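Local coordinates for C protein alpha-antigen (Streptococcus agalactiae, PDB 1YWM) that may play a role in both virulence and immunity as a cell-wall-anchored surface protein, of which this chain forms the N-terminal domain, at residues Ser24-Asn29 against Asp112-Ala117; Ala41-Tyr46 against Val116-Tyr121; Asp54-Ile59 against Leu92-Phe97; Ser123-Asp128 against Ser173-Val178. One frame throughout, in Å; residues are numbered along the deposited sequence.

Contact 1 of 4, residues Ser24-Asn29 against Asp112-Ala117; sequences SAATLN and DIVSVA
Asp-112 holds the start of segment 24-29 through both carboxylate oxygens. OD2 presents its syn lone pair to the backbone of Ala-25, taking a nearly straight bond (168°) from Ala-25 N at 2.8 Å, while OD1 lies 2.9 Å from Ser-24 OG, close enough for a hydrogen bond. The carboxylate reaches across because CG is anti to the backbone N of Asp-112 (chi1 -165°). Ser-24 OG in turn accepts from Ala-26 N at 3.0 Å, an ST turn that fixes the hydroxyl and shapes the entry into strand 26-28. His-104 ND1 bonds OD2 as well, so this oxygen has two partners and would be expected to favour the ionised acid.

Past this polar end the contact becomes aliphatic. Val-114 CG2 touches the methyl of Ala-26 at 3.9 Å and also lies 3.7 Å from Ser-24 OG. One pair farther along, Leu-28 lies slantwise against Val-116, each of its methyls meeting one of the valine's: CD1 rests on CG2 at 3.7 Å, and CD2 lies 4.0 Å from CG1.

These are facing layers of a fibronectin-fold beta sandwich. Strand 26-28, paired antiparallel with strand 59-61, lays Ala-26 and Leu-28 over strand 113-121 of the larger mixed sheet; the touching parts, 24-28 and 112-116, run 23° from parallel, and Ile-96 of the adjoining strand 88-97 fills in beside Ala-25, Ala-26 and Asp-112.

Contact 2 of 4, residues Ala41-Tyr46 against Val116-Tyr121; sequences AYIDLY and VALTIY
Ala-41 O is gripped from several directions: Thr-119 N donates to it at 2.9 Å, a water donates at the same length, and Leu-118 CA makes a CA-H...O contact. That water also hydrogen-bonds Thr-119 OG1, tying side chain and strand together. Four more backbone bonds complete a parallel ladder, from Ala-41 N to Ala-117 O at 2.8 Å through to Leu-45 N, which reaches Tyr-121 O at 2.8 Å as the first helical turn begins.

The face bearing Tyr-42, Thr-119, Asp-44 and Tyr-121 carries the aromatic contacts. Tyr-121 takes the position between backbone N and carbonyl carbon (chi1 67°), which swings its ring across the neighbouring strand and under Asp-44. There Asp-44 CB stands 3.8 Å from the ring centroid, a CH-pi contact, and the carboxylate stacks with its plane 27° from that of the ring. Asp-44 is the N-cap residue of the helix: Tyr-46 N meets its OD1 at 3.1 Å from above the carboxylate plane, and OD2 is bonded by Ser-123 OG. Tyr-42 CB approaches the edge of the same ring, and the side chains of Tyr-42 and Thr-119 lie side by side, CD2 of the tyrosine 3.5 Å from CB of the threonine.

On the other face, Leu-118 CD1 touches both Ala-41 CB and Ile-43 CG1, while Leu-45 CG rests on Ile-120 CG2. Strand 113-121 is flanked here by 40-44 and, antiparallel, by 88-97; Phe-71 of strand 66-73 packs on Ile-43 and Leu-118.

Contact 3 of 4, residues Asp54-Ile59 against Leu92-Phe97; sequences DPLQLI and LTYNIF
Ile-59 covers one face of the Tyr-94 ring: its CG2 stands 3.6 Å from the ring centroid and only 14° off its normal, a nearly central CH-pi contact. At the edge, near the ring plane, lie Leu-56 CD2, 4.2 Å from Tyr-94 CE1, and the carbonyl of Pro-55. Ile-59 places CG1 between its backbone N and carbonyl carbon (chi1 56°); this leaves CG2 over the middle of the ring while CG1 passes 3.9 Å from Tyr-94 CE1.

The phenol donates to Pro-55 O at 2.6 Å, coming from above the carbonyl plane, 41° out of it. Leu-58 N bonds the same oxygen at 3.0 Å from the opposite face, within the 3-10 turn, so Pro-55 O is held between a backbone and a side-chain donor. Leu-58 CB packs against the hydroxyl at 3.5 Å. Asp-54 OD2 accepts from Leu-56 N, an Asx turn at the start of the 3-10 segment.

Tyr-94 thus reaches from strand 88-97 into the loop before strand 59-61. One face of its ring lies against Ile-59 and part of its edge against Leu-56, and its buried hydroxyl is satisfied by a carbonyl of the turn, a bond that ties the 3-10 turn to strand 88-97.

Contact 4 of 4, residues Ser123-Asp128 against Ser173-Val178; sequences STTLRD and SKIVEV
Leu-126 carries CG anti to its backbone N (chi1 174°) with chi2 at 61°, and this pair of torsions pushes both methyls out toward helix 168-182. Ile-175 answers with CG1, which comes to 3.8 Å from Leu-126 CD1. The leucine ends on the helix surface itself. CD1 touches the backbone at Lys-174 O and Ile-175 N, and lies 3.9 Å from Val-178 CG2, one turn farther on; CD2 rests on the methylene part of Lys-174, 3.9 Å from its CB. Leu-126 is thus seated among Lys-174, Ile-175 and Val-178. Toward the exposed margin, Thr-125 CG2 meets Ile-175 CD1 at 4.3 Å.

The side chains meet through aliphatic groups, and the charged groups turn elsewhere. Lys-174 bends at its last torsion and leads its amine away, where Asp-160 and Asp-170 are long, weak ion-pair partners of NZ. Within segment 123-128, Arg-127 NE folds back to donate to Ser-123 OG at 2.9 Å, and its NH2 forms a salt bridge with Asp-162 of the middle helix.

The two short helical segments run almost parallel, 11° apart, with axes 9.6 Å from one another. That is the relation of the first and third helices of an antiparallel three-helix bundle, in which helix 144-163 runs the other way; its Ile-161 packs on Leu-126 and its Ile-157 on Val-178. At the near end, Tyr-46 of helix 45-49 packs on Ser-123, Thr-124 and Arg-127, joining the bundle to the beta sandwich.

Contacts 1, 2 and 3 belong to the beta sandwich, contact 4 to the helical bundle. Contacts 1 and 2 share Val-116 and Ala-117, with centres about 16 Å apart, and Val-116 N probably bonds Leu-92 O, tying both to contact 3, whose centre lies about 7 Å from contact 1's and 14 Å from contact 2's. Asn-29 N probably bonds Leu-58 O. Only contact 2 reaches contact 4, through Ser-123 OG at 2.6 Å from Asp-44 OD2 and Tyr-46 against Arg-127; contacts 1 and 3 remain about 17 and 15 Å from it between nearest atoms. Phe-97, which ends segment 92-97 but takes no part in contact 3, lines the dimercaptobutanediol pocket with Thr-66, Gly-98, Glu-99 and Gly-101.

Contact 1 of 4, residues Ser24-Asn29 against Asp112-Ala117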
loop_
_atom_site.group_PDB
_atom_site.type_symbol
_atom_site.label_atom_id
_atom_site.label_comp_id
_atom_site.label_asym_id
_atom_site.label_seq_id
_atom_site.Cartn_x
_atom_site.Cartn_y
_atom_site.Cartn_z
ATOM N N SER A 24 6.960 25.797 9.014
ATOM C CA SER A 24 6.859 24.451 9.627
ATOM C C SER A 24 8.204 23.798 9.862
ATOM O O SER A 24 9.114 23.921 9.045
ATOM C CB SER A 24 5.993 23.480 8.790
ATOM O OG SER A 24 6.006 22.169 9.362
ATOM N N ALA A 25 8.310 23.055 10.963
ATOM C CA ALA A 25 9.549 22.354 11.274
ATOM C C ALA A 25 9.542 20.930 10.724
ATOM O O ALA A 25 10.454 20.135 11.004
ATOM C CB ALA A 25 9.753 22.345 12.790
ATOM N N ALA A 26 8.504 20.589 9.961
ATOM C CA ALA A 26 8.404 19.239 9.396
ATOM C C ALA A 26 8.146 19.308 7.898
ATOM O O ALA A 26 7.519 20.243 7.413
ATOM C CB ALA A 26 7.294 18.433 10.077
ATOM N N THR A 27 8.626 18.309 7.173
ATOM C CA THR A 27 8.280 18.209 5.767
ATOM C C THR A 27 8.099 16.742 5.345
ATOM O O THR A 27 8.781 15.839 5.827
ATOM C CB THR A 27 9.316 18.967 4.883
ATOM O OG1 THR A 27 8.887 18.934 3.513
ATOM C CG2 THR A 27 10.641 18.250 4.856
ATOM N N LEU A 28 7.169 16.530 4.431
ATOM C CA LEU A 28 6.815 15.187 3.988
ATOM C C LEU A 28 7.993 14.581 3.235
ATOM O O LEU A 28 8.569 15.240 2.376
ATOM C CB LEU A 28 5.594 15.279 3.072
ATOM C CG LEU A 28 4.539 14.189 3.110
ATOM C CD1 LEU A 28 4.053 13.960 4.522
ATOM C CD2 LEU A 28 3.380 14.559 2.181
ATOM N N ASN A 29 8.374 13.355 3.586
ATOM C CA ASN A 29 9.434 12.633 2.879
ATOM C C ASN A 29 8.928 11.954 1.579
ATOM O O ASN A 29 8.560 10.774 1.578
ATOM C CB ASN A 29 10.082 11.607 3.812
ATOM C CG ASN A 29 11.382 11.033 3.249
ATOM O OD1 ASN A 29 11.745 11.280 2.096
ATOM N ND2 ASN A 29 12.078 10.254 4.064
ATOM N N ASP A 112 1.949 24.621 14.488
ATOM C CA ASP A 112 2.588 23.801 13.470
ATOM C C ASP A 112 1.974 22.404 13.422
ATOM O O ASP A 112 2.276 21.560 14.258
ATOM C CB ASP A 112 4.072 23.695 13.798
ATOM C CG ASP A 112 4.896 23.197 12.656
ATOM O OD1 ASP A 112 4.322 22.736 11.624
ATOM O OD2 ASP A 112 6.143 23.213 12.730
ATOM N N ILE A 113 1.075 22.169 12.464
ATOM C CA ILE A 113 0.629 20.809 12.204
ATOM C C ILE A 113 0.777 20.522 10.703
ATOM O O ILE A 113 0.691 21.435 9.868
ATOM C CB ILE A 113 -0.834 20.566 12.670
ATOM C CG1 ILE A 113 -1.862 21.366 11.857
ATOM C CG2 ILE A 113 -0.985 20.812 14.196
ATOM C CD1 ILE A 113 -3.344 20.912 12.154
ATOM N N VAL A 114 1.023 19.264 10.353
ATOM C CA VAL A 114 1.183 18.930 8.931
ATOM C C VAL A 114 0.105 17.924 8.603
ATOM O O VAL A 114 0.134 16.825 9.113
ATOM C CB VAL A 114 2.562 18.360 8.611
ATOM C CG1 VAL A 114 2.683 18.020 7.081
ATOM C CG2 VAL A 114 3.675 19.354 9.029
ATOM N N SER A 115 -0.859 18.341 7.784
ATOM C CA SER A 115 -2.020 17.521 7.445
ATOM C C SER A 115 -1.787 16.886 6.087
ATOM O O SER A 115 -1.373 17.577 5.156
ATOM C CB SER A 115 -3.261 18.409 7.344
ATOM O OG SER A 115 -3.414 19.160 8.528
ATOM N N VAL A 116 -2.045 15.583 5.989
ATOM C CA VAL A 116 -1.837 14.822 4.759
ATOM C C VAL A 116 -3.122 14.015 4.443
ATOM O O VAL A 116 -3.642 13.313 5.304
ATOM C CB VAL A 116 -0.631 13.813 4.907
ATOM C CG1 VAL A 116 -0.149 13.371 3.570
ATOM C CG2 VAL A 116 0.573 14.450 5.701
ATOM N N ALA A 117 -3.643 14.121 3.225
ATOM C CA ALA A 117 -4.733 13.233 2.798
ATOM C C ALA A 117 -4.184 11.793 2.812
ATOM O O ALA A 117 -3.022 11.589 2.448
ATOM C CB ALA A 117 -5.164 13.585 1.394
#

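Contact 2 of 4, residues Ala41-Tyr46 against Val116-Tyr121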
loop_
_atom_site.group_PDB
_atom_site.type_symbol
_atom_site.label_atom_id
_atom_site.label_comp_id
_atom_site.label_asym_id
_atom_site.label_seq_id
_atom_site.Cartn_x
_atom_site.Cartn_y
_atom_site.Cartn_z
ATOM N N ALA A 41 -0.684 10.539 1.215
ATOM C CA ALA A 41 -0.185 9.337 1.842
ATOM C C ALA A 41 -1.055 8.134 1.525
ATOM O O ALA A 41 -2.267 8.259 1.313
ATOM C CB ALA A 41 -0.031 9.510 3.366
ATOM N N TYR A 42 -0.415 6.967 1.545
ATOM C CA TYR A 42 -1.087 5.674 1.360
ATOM C C TYR A 42 -0.486 4.682 2.305
ATOM O O TYR A 42 0.727 4.655 2.465
ATOM C CB TYR A 42 -0.787 5.120 -0.038
ATOM C CG TYR A 42 -1.376 5.930 -1.141
ATOM C CD1 TYR A 42 -0.786 7.128 -1.546
ATOM C CD2 TYR A 42 -2.517 5.488 -1.811
ATOM C CE1 TYR A 42 -1.353 7.895 -2.568
ATOM C CE2 TYR A 42 -3.062 6.231 -2.857
ATOM C CZ TYR A 42 -2.484 7.426 -3.216
ATOM O OH TYR A 42 -3.021 8.155 -4.258
ATOM N N ILE A 43 -1.333 3.846 2.891
ATOM C CA ILE A 43 -0.899 2.814 3.838
ATOM C C ILE A 43 -1.670 1.538 3.517
ATOM O O ILE A 43 -2.897 1.563 3.369
ATOM C CB ILE A 43 -1.181 3.270 5.296
ATOM C CG1 ILE A 43 -0.201 4.403 5.684
ATOM C CG2 ILE A 43 -1.083 2.093 6.272
ATOM C CD1 ILE A 43 -0.478 5.018 7.128
ATOM N N ASP A 44 -0.931 0.444 3.387
ATOM C CA ASP A 44 -1.501 -0.870 3.083
ATOM C C ASP A 44 -1.550 -1.627 4.399
ATOM O O ASP A 44 -0.501 -1.822 5.034
ATOM C CB ASP A 44 -0.562 -1.572 2.089
ATOM C CG ASP A 44 -1.103 -2.895 1.594
ATOM O OD1 ASP A 44 -2.139 -3.411 2.106
ATOM O OD2 ASP A 44 -0.523 -3.461 0.666
ATOM N N LEU A 45 -2.747 -2.011 4.833
ATOM C CA LEU A 45 -2.887 -2.713 6.116
ATOM C C LEU A 45 -2.120 -4.036 6.131
ATOM O O LEU A 45 -1.735 -4.517 7.198
ATOM C CB LEU A 45 -4.349 -2.950 6.451
ATOM C CG LEU A 45 -5.208 -1.674 6.582
ATOM C CD1 LEU A 45 -6.617 -2.021 6.973
ATOM C CD2 LEU A 45 -4.607 -0.790 7.672
ATOM N N TYR A 46 -1.869 -4.604 4.947
ATOM C CA TYR A 46 -0.995 -5.790 4.874
ATOM C C TYR A 46 0.362 -5.485 5.515
ATOM O O TYR A 46 0.887 -6.284 6.331
ATOM C CB TYR A 46 -0.834 -6.235 3.409
ATOM C CG TYR A 46 0.177 -7.352 3.222
ATOM C CD1 TYR A 46 1.463 -7.072 2.814
ATOM C CD2 TYR A 46 -0.174 -8.697 3.473
ATOM C CE1 TYR A 46 2.402 -8.090 2.647
ATOM C CE2 TYR A 46 0.768 -9.739 3.286
ATOM C CZ TYR A 46 2.043 -9.411 2.876
ATOM O OH TYR A 46 2.994 -10.386 2.682
ATOM N N VAL A 116 -2.045 15.583 5.989
ATOM C CA VAL A 116 -1.837 14.822 4.759
ATOM C C VAL A 116 -3.122 14.015 4.443
ATOM O O VAL A 116 -3.642 13.313 5.304
ATOM C CB VAL A 116 -0.631 13.813 4.907
ATOM C CG1 VAL A 116 -0.149 13.371 3.570
ATOM C CG2 VAL A 116 0.573 14.450 5.701
ATOM N N ALA A 117 -3.643 14.121 3.225
ATOM C CA ALA A 117 -4.733 13.233 2.798
ATOM C C ALA A 117 -4.184 11.793 2.812
ATOM O O ALA A 117 -3.022 11.589 2.448
ATOM C CB ALA A 117 -5.164 13.585 1.394
ATOM N N LEU A 118 -5.008 10.846 3.252
ATOM C CA LEU A 118 -4.581 9.458 3.477
ATOM C C LEU A 118 -5.559 8.495 2.780
ATOM O O LEU A 118 -6.776 8.618 2.913
ATOM C CB LEU A 118 -4.526 9.123 4.976
ATOM C CG LEU A 118 -4.261 7.654 5.328
ATOM C CD1 LEU A 118 -2.866 7.275 4.728
ATOM C CD2 LEU A 118 -4.295 7.443 6.870
ATOM N N THR A 119 -5.001 7.524 2.072
ATOM C CA THR A 119 -5.783 6.439 1.503
ATOM C C THR A 119 -5.369 5.143 2.185
ATOM O O THR A 119 -4.191 4.789 2.159
ATOM C CB THR A 119 -5.429 6.334 -0.000
ATOM O OG1 THR A 119 -5.932 7.483 -0.677
ATOM C CG2 THR A 119 -6.185 5.102 -0.665
ATOM N N ILE A 120 -6.305 4.440 2.809
ATOM C CA ILE A 120 -5.947 3.189 3.446
ATOM C C ILE A 120 -6.479 2.065 2.546
ATOM O O ILE A 120 -7.619 2.105 2.107
ATOM C CB ILE A 120 -6.569 3.054 4.856
ATOM C CG1 ILE A 120 -6.083 4.195 5.789
ATOM C CG2 ILE A 120 -6.203 1.717 5.443
ATOM C CD1 ILE A 120 -6.917 4.291 7.063
ATOM N N TYR A 121 -5.644 1.070 2.299
ATOM C CA TYR A 121 -6.057 -0.058 1.465
ATOM C C TYR A 121 -5.510 -1.318 2.075
ATOM O O TYR A 121 -4.812 -1.271 3.082
ATOM C CB TYR A 121 -5.588 0.150 0.025
ATOM C CG TYR A 121 -4.082 0.113 -0.242
ATOM C CD1 TYR A 121 -3.261 1.203 0.068
ATOM C CD2 TYR A 121 -3.482 -1.004 -0.845
ATOM C CE1 TYR A 121 -1.873 1.180 -0.218
ATOM C CE2 TYR A 121 -2.100 -1.036 -1.132
ATOM C CZ TYR A 121 -1.309 0.054 -0.829
ATOM O OH TYR A 121 0.039 0.062 -1.088
HETATM O O HOH W 1 -4.127 9.526 -0.496
HETATM O O HOH W 2 1.420 1.861 0.495
#

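Contact 3 of 4, residues Asp54-Ile59 against Leu92-Phe97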
loop_
_atom_site.group_PDB
_atom_site.type_symbol
_atom_site.label_atom_id
_atom_site.label_comp_id
_atom_site.label_asym_id
_atom_site.label_seq_id
_atom_site.Cartn_x
_atom_site.Cartn_y
_atom_site.Cartn_z
ATOM N N ASP A 54 5.984 2.780 9.868
ATOM C CA ASP A 54 6.183 3.752 10.916
ATOM C C ASP A 54 5.912 5.126 10.321
ATOM O O ASP A 54 6.739 5.646 9.566
ATOM C CB ASP A 54 7.629 3.693 11.406
ATOM C CG ASP A 54 7.929 4.772 12.432
ATOM O OD1 ASP A 54 9.080 4.823 12.902
ATOM O OD2 ASP A 54 7.079 5.622 12.793
ATOM N N PRO A 55 4.740 5.708 10.622
ATOM C CA PRO A 55 4.358 6.998 10.022
ATOM C C PRO A 55 5.380 8.103 10.270
ATOM O O PRO A 55 5.502 9.013 9.432
ATOM C CB PRO A 55 3.019 7.334 10.691
ATOM C CG PRO A 55 2.450 5.969 11.069
ATOM C CD PRO A 55 3.702 5.184 11.535
ATOM N N LEU A 56 6.121 8.019 11.375
ATOM C CA LEU A 56 7.159 9.037 11.645
ATOM C C LEU A 56 8.268 9.038 10.625
ATOM O O LEU A 56 8.960 10.047 10.436
ATOM C CB LEU A 56 7.718 8.919 13.065
ATOM C CG LEU A 56 6.753 9.261 14.213
ATOM C CD1 LEU A 56 7.458 9.168 15.582
ATOM C CD2 LEU A 56 6.095 10.634 14.023
ATOM N N GLN A 57 8.447 7.912 9.935
ATOM C CA GLN A 57 9.490 7.853 8.918
ATOM C C GLN A 57 9.064 8.552 7.623
ATOM O O GLN A 57 9.884 8.736 6.732
ATOM C CB GLN A 57 9.952 6.396 8.684
ATOM C CG GLN A 57 10.717 5.821 9.888
ATOM C CD GLN A 57 11.034 4.339 9.777
ATOM O OE1 GLN A 57 10.892 3.735 8.711
ATOM N NE2 GLN A 57 11.463 3.747 10.890
ATOM N N LEU A 58 7.806 9.003 7.550
ATOM C CA LEU A 58 7.299 9.660 6.345
ATOM C C LEU A 58 7.516 11.162 6.377
ATOM O O LEU A 58 7.172 11.867 5.431
ATOM C CB LEU A 58 5.811 9.327 6.138
ATOM C CG LEU A 58 5.466 7.819 6.140
ATOM C CD1 LEU A 58 3.947 7.609 5.995
ATOM C CD2 LEU A 58 6.223 7.127 4.995
ATOM N N ILE A 59 8.096 11.660 7.468
ATOM C CA ILE A 59 8.380 13.089 7.549
ATOM C C ILE A 59 9.817 13.363 7.942
ATOM O O ILE A 59 10.478 12.510 8.537
ATOM C CB ILE A 59 7.439 13.786 8.522
ATOM C CG1 ILE A 59 7.505 13.123 9.902
ATOM C CG2 ILE A 59 6.023 13.856 7.945
ATOM C CD1 ILE A 59 7.439 14.128 11.003
ATOM N N LEU A 92 -4.099 11.903 7.997
ATOM C CA LEU A 92 -2.877 11.680 8.743
ATOM C C LEU A 92 -2.360 13.087 9.076
ATOM O O LEU A 92 -2.240 13.944 8.185
ATOM C CB LEU A 92 -1.859 10.879 7.899
ATOM C CG LEU A 92 -0.379 10.821 8.365
ATOM C CD1 LEU A 92 -0.167 10.323 9.826
ATOM C CD2 LEU A 92 0.472 9.988 7.413
ATOM N N THR A 93 -2.121 13.338 10.366
ATOM C CA THR A 93 -1.631 14.650 10.790
ATOM C C THR A 93 -0.414 14.447 11.666
ATOM O O THR A 93 -0.419 13.555 12.474
ATOM C CB THR A 93 -2.696 15.370 11.619
ATOM O OG1 THR A 93 -3.869 15.569 10.819
ATOM C CG2 THR A 93 -2.210 16.806 11.981
ATOM N N TYR A 94 0.600 15.297 11.495
ATOM C CA TYR A 94 1.748 15.284 12.365
ATOM C C TYR A 94 1.629 16.563 13.202
ATOM O O TYR A 94 1.612 17.666 12.664
ATOM C CB TYR A 94 3.018 15.298 11.539
ATOM C CG TYR A 94 3.182 14.022 10.743
ATOM C CD1 TYR A 94 3.791 12.900 11.314
ATOM C CD2 TYR A 94 2.652 13.923 9.455
ATOM C CE1 TYR A 94 3.942 11.689 10.575
ATOM C CE2 TYR A 94 2.782 12.721 8.708
ATOM C CZ TYR A 94 3.433 11.625 9.279
ATOM O OH TYR A 94 3.588 10.468 8.531
ATOM N N ASN A 95 1.514 16.388 14.500
ATOM C CA ASN A 95 1.538 17.524 15.427
ATOM C C ASN A 95 3.000 17.711 15.830
ATOM O O ASN A 95 3.628 16.769 16.260
ATOM C CB ASN A 95 0.634 17.203 16.637
ATOM C CG ASN A 95 -0.870 17.167 16.241
ATOM O OD1 ASN A 95 -1.292 17.913 15.367
ATOM N ND2 ASN A 95 -1.648 16.271 16.854
ATOM N N ILE A 96 3.496 18.943 15.745
ATOM C CA ILE A 96 4.914 19.223 15.899
ATOM C C ILE A 96 5.095 19.936 17.263
ATOM O O ILE A 96 4.347 20.868 17.581
ATOM C CB ILE A 96 5.411 20.120 14.747
ATOM C CG1 ILE A 96 5.017 19.532 13.358
ATOM C CG2 ILE A 96 6.919 20.337 14.818
ATOM C CD1 ILE A 96 5.465 18.073 13.152
ATOM N N PHE A 97 6.085 19.489 18.016
ATOM C CA PHE A 97 6.340 19.976 19.383
ATOM C C PHE A 97 7.778 20.455 19.547
ATOM O O PHE A 97 8.700 19.815 19.036
ATOM C CB PHE A 97 6.089 18.834 20.384
ATOM C CG PHE A 97 4.673 18.329 20.367
ATOM C CD1 PHE A 97 4.310 17.262 19.529
ATOM C CD2 PHE A 97 3.686 18.965 21.103
ATOM C CE1 PHE A 97 2.980 16.822 19.464
ATOM C CE2 PHE A 97 2.353 18.518 21.070
ATOM C CZ PHE A 97 2.007 17.428 20.235
#

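Contact 4 of 4, residues Ser123-Asp128 against Ser173-Val178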
loop_
_atom_site.group_PDB
_atom_site.type_symbol
_atom_site.label_atom_id
_atom_site.label_comp_id
_atom_site.label_asym_id
_atom_site.label_seq_id
_atom_site.Cartn_x
_atom_site.Cartn_y
_atom_site.Cartn_z
ATOM N N SER A 123 -3.947 -5.036 0.666
ATOM C CA SER A 123 -3.640 -5.995 -0.404
ATOM C C SER A 123 -3.673 -7.477 0.089
ATOM O O SER A 123 -3.364 -8.390 -0.677
ATOM C CB SER A 123 -2.290 -5.668 -1.028
ATOM O OG SER A 123 -1.246 -5.852 -0.082
ATOM N N THR A 124 -4.075 -7.712 1.337
ATOM C CA THR A 124 -3.993 -9.049 1.927
ATOM C C THR A 124 -4.689 -10.146 1.089
ATOM O O THR A 124 -4.094 -11.204 0.811
ATOM C CB THR A 124 -4.522 -9.054 3.381
ATOM O OG1 THR A 124 -3.652 -8.254 4.216
ATOM C CG2 THR A 124 -4.408 -10.465 3.985
ATOM N N THR A 125 -5.936 -9.908 0.707
ATOM C CA THR A 125 -6.672 -10.941 -0.036
ATOM C C THR A 125 -6.107 -11.126 -1.448
ATOM O O THR A 125 -6.000 -12.258 -1.947
ATOM C CB THR A 125 -8.130 -10.597 -0.072
ATOM O OG1 THR A 125 -8.630 -10.641 1.283
ATOM C CG2 THR A 125 -8.906 -11.716 -0.794
ATOM N N LEU A 126 -5.774 -10.014 -2.105
ATOM C CA LEU A 126 -5.081 -10.091 -3.386
ATOM C C LEU A 126 -3.825 -10.932 -3.267
ATOM O O LEU A 126 -3.579 -11.820 -4.108
ATOM C CB LEU A 126 -4.744 -8.691 -3.917
ATOM C CG LEU A 126 -3.878 -8.536 -5.184
ATOM C CD1 LEU A 126 -4.591 -9.201 -6.389
ATOM C CD2 LEU A 126 -3.681 -7.028 -5.442
ATOM N N ARG A 127 -3.027 -10.691 -2.228
ATOM C CA ARG A 127 -1.759 -11.422 -2.109
ATOM C C ARG A 127 -1.992 -12.922 -1.882
ATOM O O ARG A 127 -1.282 -13.759 -2.430
ATOM C CB ARG A 127 -0.898 -10.831 -0.991
ATOM C CG ARG A 127 -0.224 -9.497 -1.391
ATOM C CD ARG A 127 0.490 -8.814 -0.163
ATOM N NE ARG A 127 1.056 -7.520 -0.532
ATOM C CZ ARG A 127 2.152 -7.344 -1.262
ATOM N NH1 ARG A 127 2.553 -6.113 -1.538
ATOM N NH2 ARG A 127 2.872 -8.381 -1.707
ATOM N N ASP A 128 -3.015 -13.253 -1.094
ATOM C CA ASP A 128 -3.399 -14.648 -0.881
ATOM C C ASP A 128 -3.856 -15.262 -2.186
ATOM O O ASP A 128 -3.464 -16.376 -2.513
ATOM C CB ASP A 128 -4.579 -14.735 0.094
ATOM C CG ASP A 128 -4.164 -14.533 1.522
ATOM O OD1 ASP A 128 -2.948 -14.580 1.803
ATOM O OD2 ASP A 128 -4.996 -14.327 2.428
ATOM N N SER A 173 -9.891 -4.580 -8.390
ATOM C CA SER A 173 -9.786 -4.821 -9.826
ATOM C C SER A 173 -8.641 -5.806 -10.169
ATOM O O SER A 173 -8.758 -6.637 -11.095
ATOM C CB SER A 173 -9.702 -3.512 -10.615
ATOM O OG SER A 173 -8.416 -2.931 -10.538
ATOM N N LYS A 174 -7.563 -5.756 -9.391
ATOM C CA LYS A 174 -6.436 -6.675 -9.617
ATOM C C LYS A 174 -6.814 -8.110 -9.196
ATOM O O LYS A 174 -6.276 -9.075 -9.724
ATOM C CB LYS A 174 -5.159 -6.179 -8.900
ATOM C CG LYS A 174 -4.539 -4.951 -9.538
ATOM C CD LYS A 174 -3.467 -4.399 -8.644
ATOM C CE LYS A 174 -2.646 -3.248 -9.261
ATOM N NZ LYS A 174 -3.171 -2.604 -10.495
ATOM N N ILE A 175 -7.712 -8.251 -8.221
ATOM C CA ILE A 175 -8.173 -9.573 -7.824
ATOM C C ILE A 175 -8.894 -10.225 -9.008
ATOM O O ILE A 175 -8.688 -11.421 -9.285
ATOM C CB ILE A 175 -9.087 -9.525 -6.575
ATOM C CG1 ILE A 175 -8.252 -9.197 -5.341
ATOM C CG2 ILE A 175 -9.814 -10.889 -6.357
ATOM C CD1 ILE A 175 -9.077 -8.900 -4.069
ATOM N N VAL A 176 -9.714 -9.421 -9.694
ATOM C CA VAL A 176 -10.406 -9.858 -10.901
ATOM C C VAL A 176 -9.384 -10.222 -11.981
ATOM O O VAL A 176 -9.538 -11.266 -12.629
ATOM C CB VAL A 176 -11.420 -8.800 -11.459
ATOM C CG1 VAL A 176 -12.029 -9.272 -12.816
ATOM C CG2 VAL A 176 -12.521 -8.523 -10.455
ATOM N N GLU A 177 -8.373 -9.368 -12.208
ATOM C CA GLU A 177 -7.323 -9.720 -13.168
ATOM C C GLU A 177 -6.661 -11.081 -12.852
ATOM O O GLU A 177 -6.315 -11.847 -13.783
ATOM C CB GLU A 177 -6.255 -8.616 -13.267
ATOM C CG GLU A 177 -6.769 -7.316 -13.891
ATOM C CD GLU A 177 -5.742 -6.189 -13.843
ATOM O OE1 GLU A 177 -4.540 -6.483 -13.722
ATOM O OE2 GLU A 177 -6.140 -5.003 -13.929
ATOM N N VAL A 178 -6.451 -11.354 -11.561
ATOM C CA VAL A 178 -5.773 -12.585 -11.117
ATOM C C VAL A 178 -6.690 -13.779 -11.395
ATOM O O VAL A 178 -6.234 -14.828 -11.861
ATOM C CB VAL A 178 -5.364 -12.506 -9.624
ATOM C CG1 VAL A 178 -4.912 -13.895 -9.066
ATOM C CG2 VAL A 178 -4.183 -11.501 -9.456
#